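Local coordinates for ferredoxin (Thauera aromatica, PDB 1RGV), which carries electrons by means of two [4Fe-4S] clusters and probably serves as the electron donor of 4-hydroxybenzoyl-CoA reductase, at residues I32-F44 against Y64-L78. Sequence-based numbering, arbitrary orientation.
Sequences IDPTKCSECVGAF and YRETREELQEKYDRL. With SF4 (iron/sulfur cluster), chain C.
Lys74 reaches from helix 68-78 into the bend of the loop 32-44, and its ammonium group binds two backbone carbonyls there. The bond from Lys74 NZ to Pro34 O is 2.7 Å long and runs almost straight out along the carbonyl bond, whereas Lys74 NZ meets Cys37 O at 3.0 Å from above the carbonyl plane. A bend at the third torsion of the lysine (chi3 -61°) carries NZ to these oxygens while CD rests against Thr35 O. The same nitrogen forms a salt bridge with Glu66 OE2 through the syn lone pair of that oxygen; Glu66 OE1 turns instead to the N-terminal amine of Ala1, which Glu39 OE2 also binds. A methionine in place of Lys74 would probably leave both carbonyls without their donor and the Glu66 carboxylate without its counter-charge.

The loop belongs to the two-cluster ferredoxin fold: Cys37 SG ligates FE3 and Cys40 SG ligates FE4 of one [4Fe-4S] cluster, both at 2.5 Å, and a type I' turn spans Ser38 to Val41. Helix 68-78, which begins with a capping box of Thr67 and Glu70, packs on the side of this loop facing away from the cluster.

Aromatic contacts lie toward both ends of the interface. Pro34 CB sits over the centre of the Tyr64 ring, 3.7 Å from its centroid. With CG anti to the backbone N (chi1 179°), the Tyr75 ring is carried out to the Gly42-Ala43 peptide and lays one face against it, Gly42 C over the ring centre; Gly42 CA makes a CH-pi contact with the ring, and Ala43 CB adds an apolar touch at CE1. Between them, Val41 crosses Leu71 at about a right angle, CG2 against the leucine CB, while Leu71 CD2 lies 3.6 Å from Ser38 O.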
# COMPACT_ATOMS: atom_id res chain seq x y z
N ILE A 32 0.24 6.86 -0.55
CA ILE A 32 0.39 5.80 0.44
C ILE A 32 1.29 6.27 1.58
O ILE A 32 2.30 6.93 1.35
CB ILE A 32 1.03 4.53 -0.17
CG1 ILE A 32 0.04 3.82 -1.10
CG2 ILE A 32 1.50 3.59 0.94
CD1 ILE A 32 0.62 2.57 -1.76
N ASP A 33 0.91 5.94 2.81
CA ASP A 33 1.70 6.32 3.96
C ASP A 33 2.69 5.19 4.18
O ASP A 33 2.31 4.11 4.63
CB ASP A 33 0.82 6.47 5.19
CG ASP A 33 1.54 7.15 6.35
OD1 ASP A 33 2.75 6.88 6.55
OD2 ASP A 33 0.89 7.95 7.08
N PRO A 34 3.97 5.41 3.84
CA PRO A 34 4.98 4.36 4.03
C PRO A 34 4.98 3.82 5.45
O PRO A 34 5.41 2.69 5.71
CB PRO A 34 6.29 5.06 3.65
CG PRO A 34 6.01 6.50 3.93
CD PRO A 34 4.60 6.68 3.43
N THR A 35 4.47 4.63 6.37
CA THR A 35 4.37 4.28 7.78
C THR A 35 3.34 3.18 8.05
O THR A 35 3.52 2.35 8.95
CB THR A 35 4.02 5.53 8.61
OG1 THR A 35 5.22 6.24 8.91
CG2 THR A 35 3.28 5.17 9.89
N LYS A 36 2.26 3.18 7.28
CA LYS A 36 1.19 2.22 7.45
C LYS A 36 1.19 1.06 6.46
O LYS A 36 0.48 0.07 6.66
CB LYS A 36 -0.16 2.94 7.39
CG LYS A 36 -0.25 4.13 8.33
CD LYS A 36 -1.52 4.92 8.11
CE LYS A 36 -1.53 6.21 8.91
NZ LYS A 36 -2.75 7.03 8.64
N CYS A 37 1.98 1.17 5.39
CA CYS A 37 2.01 0.10 4.40
C CYS A 37 2.96 -1.03 4.77
O CYS A 37 4.18 -0.84 4.78
CB CYS A 37 2.39 0.65 3.02
SG CYS A 37 2.57 -0.63 1.74
N SER A 38 2.40 -2.19 5.08
CA SER A 38 3.20 -3.36 5.45
C SER A 38 3.27 -4.32 4.26
O SER A 38 3.67 -5.47 4.40
CB SER A 38 2.56 -4.09 6.64
OG SER A 38 1.33 -4.69 6.26
N GLU A 39 2.86 -3.82 3.10
CA GLU A 39 2.85 -4.63 1.88
C GLU A 39 1.92 -5.82 2.06
O GLU A 39 2.09 -6.87 1.42
CB GLU A 39 4.27 -5.08 1.53
CG GLU A 39 5.13 -3.92 1.04
CD GLU A 39 6.51 -4.34 0.59
OE1 GLU A 39 6.61 -5.33 -0.17
OE2 GLU A 39 7.50 -3.69 1.00
N CYS A 40 0.92 -5.64 2.92
CA CYS A 40 -0.08 -6.66 3.22
C CYS A 40 0.43 -7.84 4.05
O CYS A 40 -0.36 -8.73 4.38
CB CYS A 40 -0.71 -7.19 1.93
SG CYS A 40 -2.06 -6.16 1.31
N VAL A 41 1.71 -7.85 4.39
CA VAL A 41 2.23 -8.95 5.20
C VAL A 41 1.50 -8.87 6.53
O VAL A 41 1.16 -7.78 7.00
CB VAL A 41 3.75 -8.83 5.47
CG1 VAL A 41 4.48 -8.53 4.17
CG2 VAL A 41 4.03 -7.77 6.51
N GLY A 42 1.24 -10.02 7.14
CA GLY A 42 0.51 -10.03 8.40
C GLY A 42 -0.98 -9.98 8.11
O GLY A 42 -1.79 -10.00 9.03
N ALA A 43 -1.33 -9.92 6.83
CA ALA A 43 -2.73 -9.88 6.41
C ALA A 43 -3.00 -10.79 5.23
O ALA A 43 -3.94 -11.59 5.27
CB ALA A 43 -3.12 -8.45 6.07
N PHE A 44 -2.19 -10.68 4.18
CA PHE A 44 -2.37 -11.52 2.99
C PHE A 44 -1.05 -11.96 2.40
O PHE A 44 0.01 -11.56 2.87
CB PHE A 44 -3.15 -10.77 1.90
CG PHE A 44 -4.51 -10.30 2.33
CD1 PHE A 44 -4.67 -9.08 2.96
CD2 PHE A 44 -5.63 -11.10 2.11
CE1 PHE A 44 -5.92 -8.64 3.36
CE2 PHE A 44 -6.89 -10.67 2.50
CZ PHE A 44 -7.03 -9.44 3.13
N TYR A 64 12.06 2.64 0.72
CA TYR A 64 11.69 1.78 1.84
C TYR A 64 11.75 0.31 1.48
O TYR A 64 10.71 -0.34 1.33
CB TYR A 64 10.28 2.11 2.34
CG TYR A 64 10.10 3.53 2.82
CD1 TYR A 64 9.91 4.57 1.92
CD2 TYR A 64 10.11 3.82 4.18
CE1 TYR A 64 9.74 5.88 2.36
CE2 TYR A 64 9.95 5.13 4.64
CZ TYR A 64 9.76 6.15 3.72
OH TYR A 64 9.62 7.44 4.17
N ARG A 65 12.96 -0.23 1.35
CA ARG A 65 13.12 -1.65 1.04
C ARG A 65 13.18 -2.41 2.36
O ARG A 65 14.25 -2.84 2.80
CB ARG A 65 14.40 -1.87 0.25
CG ARG A 65 14.52 -0.98 -0.96
CD ARG A 65 15.90 -1.15 -1.58
NE ARG A 65 16.20 -0.10 -2.55
CZ ARG A 65 17.39 0.03 -3.12
NH1 ARG A 65 18.38 -0.81 -2.83
NH2 ARG A 65 17.60 1.01 -4.00
N GLU A 66 12.02 -2.59 2.98
CA GLU A 66 11.91 -3.28 4.25
C GLU A 66 11.94 -4.80 4.13
O GLU A 66 11.80 -5.35 3.04
CB GLU A 66 10.64 -2.83 4.95
CG GLU A 66 10.61 -1.33 5.20
CD GLU A 66 9.21 -0.80 5.40
OE1 GLU A 66 8.45 -0.77 4.41
OE2 GLU A 66 8.87 -0.41 6.53
N THR A 67 12.12 -5.47 5.26
CA THR A 67 12.16 -6.93 5.30
C THR A 67 10.81 -7.43 5.81
O THR A 67 10.06 -6.68 6.45
CB THR A 67 13.28 -7.44 6.24
OG1 THR A 67 12.98 -7.11 7.60
CG2 THR A 67 14.62 -6.81 5.86
N ARG A 68 10.50 -8.69 5.53
CA ARG A 68 9.24 -9.27 5.97
C ARG A 68 9.12 -9.18 7.49
O ARG A 68 8.04 -8.97 8.03
CB ARG A 68 9.13 -10.73 5.52
CG ARG A 68 9.20 -10.90 4.00
CD ARG A 68 9.09 -12.36 3.58
NE ARG A 68 9.29 -12.52 2.14
CZ ARG A 68 9.25 -13.69 1.49
NH1 ARG A 68 9.00 -14.81 2.16
NH2 ARG A 68 9.44 -13.73 0.18
N GLU A 69 10.25 -9.31 8.17
CA GLU A 69 10.26 -9.22 9.63
C GLU A 69 9.82 -7.81 10.01
O GLU A 69 8.90 -7.64 10.82
CB GLU A 69 11.67 -9.51 10.15
CG GLU A 69 12.24 -10.83 9.65
CD GLU A 69 13.67 -11.09 10.12
OE1 GLU A 69 14.56 -10.28 9.79
OE2 GLU A 69 13.89 -12.11 10.81
N GLU A 70 10.48 -6.82 9.43
CA GLU A 70 10.15 -5.42 9.69
C GLU A 70 8.69 -5.17 9.35
O GLU A 70 7.94 -4.59 10.15
CB GLU A 70 11.03 -4.50 8.83
CG GLU A 70 12.50 -4.58 9.14
CD GLU A 70 13.32 -3.72 8.20
OE1 GLU A 70 13.37 -4.04 6.99
OE2 GLU A 70 13.91 -2.73 8.67
N LEU A 71 8.29 -5.59 8.16
CA LEU A 71 6.92 -5.41 7.70
C LEU A 71 5.93 -6.07 8.65
O LEU A 71 4.93 -5.46 9.03
CB LEU A 71 6.78 -5.99 6.29
CG LEU A 71 7.56 -5.23 5.21
CD1 LEU A 71 7.66 -6.07 3.95
CD2 LEU A 71 6.88 -3.90 4.95
N GLN A 72 6.22 -7.30 9.05
CA GLN A 72 5.36 -8.04 9.97
C GLN A 72 5.21 -7.24 11.26
O GLN A 72 4.12 -7.12 11.81
CB GLN A 72 5.97 -9.41 10.28
CG GLN A 72 5.17 -10.24 11.28
CD GLN A 72 3.80 -10.61 10.76
OE1 GLN A 72 3.67 -11.37 9.79
NE2 GLN A 72 2.76 -10.10 11.41
N GLU A 73 6.33 -6.68 11.73
CA GLU A 73 6.35 -5.89 12.95
C GLU A 73 5.54 -4.61 12.81
O GLU A 73 4.86 -4.17 13.75
CB GLU A 73 7.80 -5.58 13.33
CG GLU A 73 8.59 -6.82 13.74
CD GLU A 73 10.06 -6.55 13.97
OE1 GLU A 73 10.38 -5.55 14.65
OE2 GLU A 73 10.90 -7.34 13.49
N LYS A 74 5.60 -4.00 11.63
CA LYS A 74 4.86 -2.78 11.36
C LYS A 74 3.36 -3.08 11.40
O LYS A 74 2.57 -2.28 11.90
CB LYS A 74 5.23 -2.22 9.98
CG LYS A 74 4.59 -0.88 9.67
CD LYS A 74 4.76 -0.48 8.21
CE LYS A 74 6.22 -0.32 7.82
NZ LYS A 74 6.36 0.26 6.46
N TYR A 75 3.00 -4.24 10.87
CA TYR A 75 1.61 -4.68 10.84
C TYR A 75 0.98 -4.69 12.23
O TYR A 75 -0.11 -4.15 12.44
CB TYR A 75 1.50 -6.08 10.23
CG TYR A 75 0.08 -6.59 10.18
CD1 TYR A 75 -0.80 -6.16 9.19
CD2 TYR A 75 -0.39 -7.46 11.16
CE1 TYR A 75 -2.13 -6.58 9.19
CE2 TYR A 75 -1.72 -7.88 11.16
CZ TYR A 75 -2.58 -7.44 10.18
OH TYR A 75 -3.89 -7.86 10.19
N ASP A 76 1.68 -5.32 13.17
CA ASP A 76 1.20 -5.43 14.54
C ASP A 76 1.03 -4.08 15.22
O ASP A 76 -0.02 -3.80 15.81
CB ASP A 76 2.17 -6.30 15.35
CG ASP A 76 2.40 -7.66 14.72
OD1 ASP A 76 1.41 -8.36 14.46
OD2 ASP A 76 3.58 -8.01 14.49
N ARG A 77 2.05 -3.23 15.13
CA ARG A 77 2.00 -1.91 15.74
C ARG A 77 0.72 -1.17 15.33
O ARG A 77 0.30 -0.23 16.00
CB ARG A 77 3.23 -1.09 15.33
CG ARG A 77 4.56 -1.78 15.60
CD ARG A 77 5.77 -0.84 15.46
NE ARG A 77 5.96 -0.32 14.11
CZ ARG A 77 5.31 0.73 13.60
NH1 ARG A 77 4.42 1.39 14.33
NH2 ARG A 77 5.55 1.12 12.35
N LEU A 78 0.11 -1.61 14.24
CA LEU A 78 -1.10 -0.98 13.73
C LEU A 78 -2.39 -1.61 14.23
O LEU A 78 -3.40 -0.93 14.38
CB LEU A 78 -1.07 -0.99 12.20
CG LEU A 78 0.04 -0.15 11.58
CD1 LEU A 78 0.28 -0.58 10.15
CD2 LEU A 78 -0.33 1.33 11.65
FE1 SF4 C . -2.38 -1.31 2.13
FE2 SF4 C . -1.58 -1.88 -0.54
FE3 SF4 C . 0.23 -1.47 1.47
FE4 SF4 C . -1.36 -3.76 1.42
S1 SF4 C . 0.28 -3.09 -0.16
S2 SF4 C . -0.77 -2.53 3.00
S3 SF4 C . -3.21 -2.89 0.51
S4 SF4 C . -1.11 0.00 0.70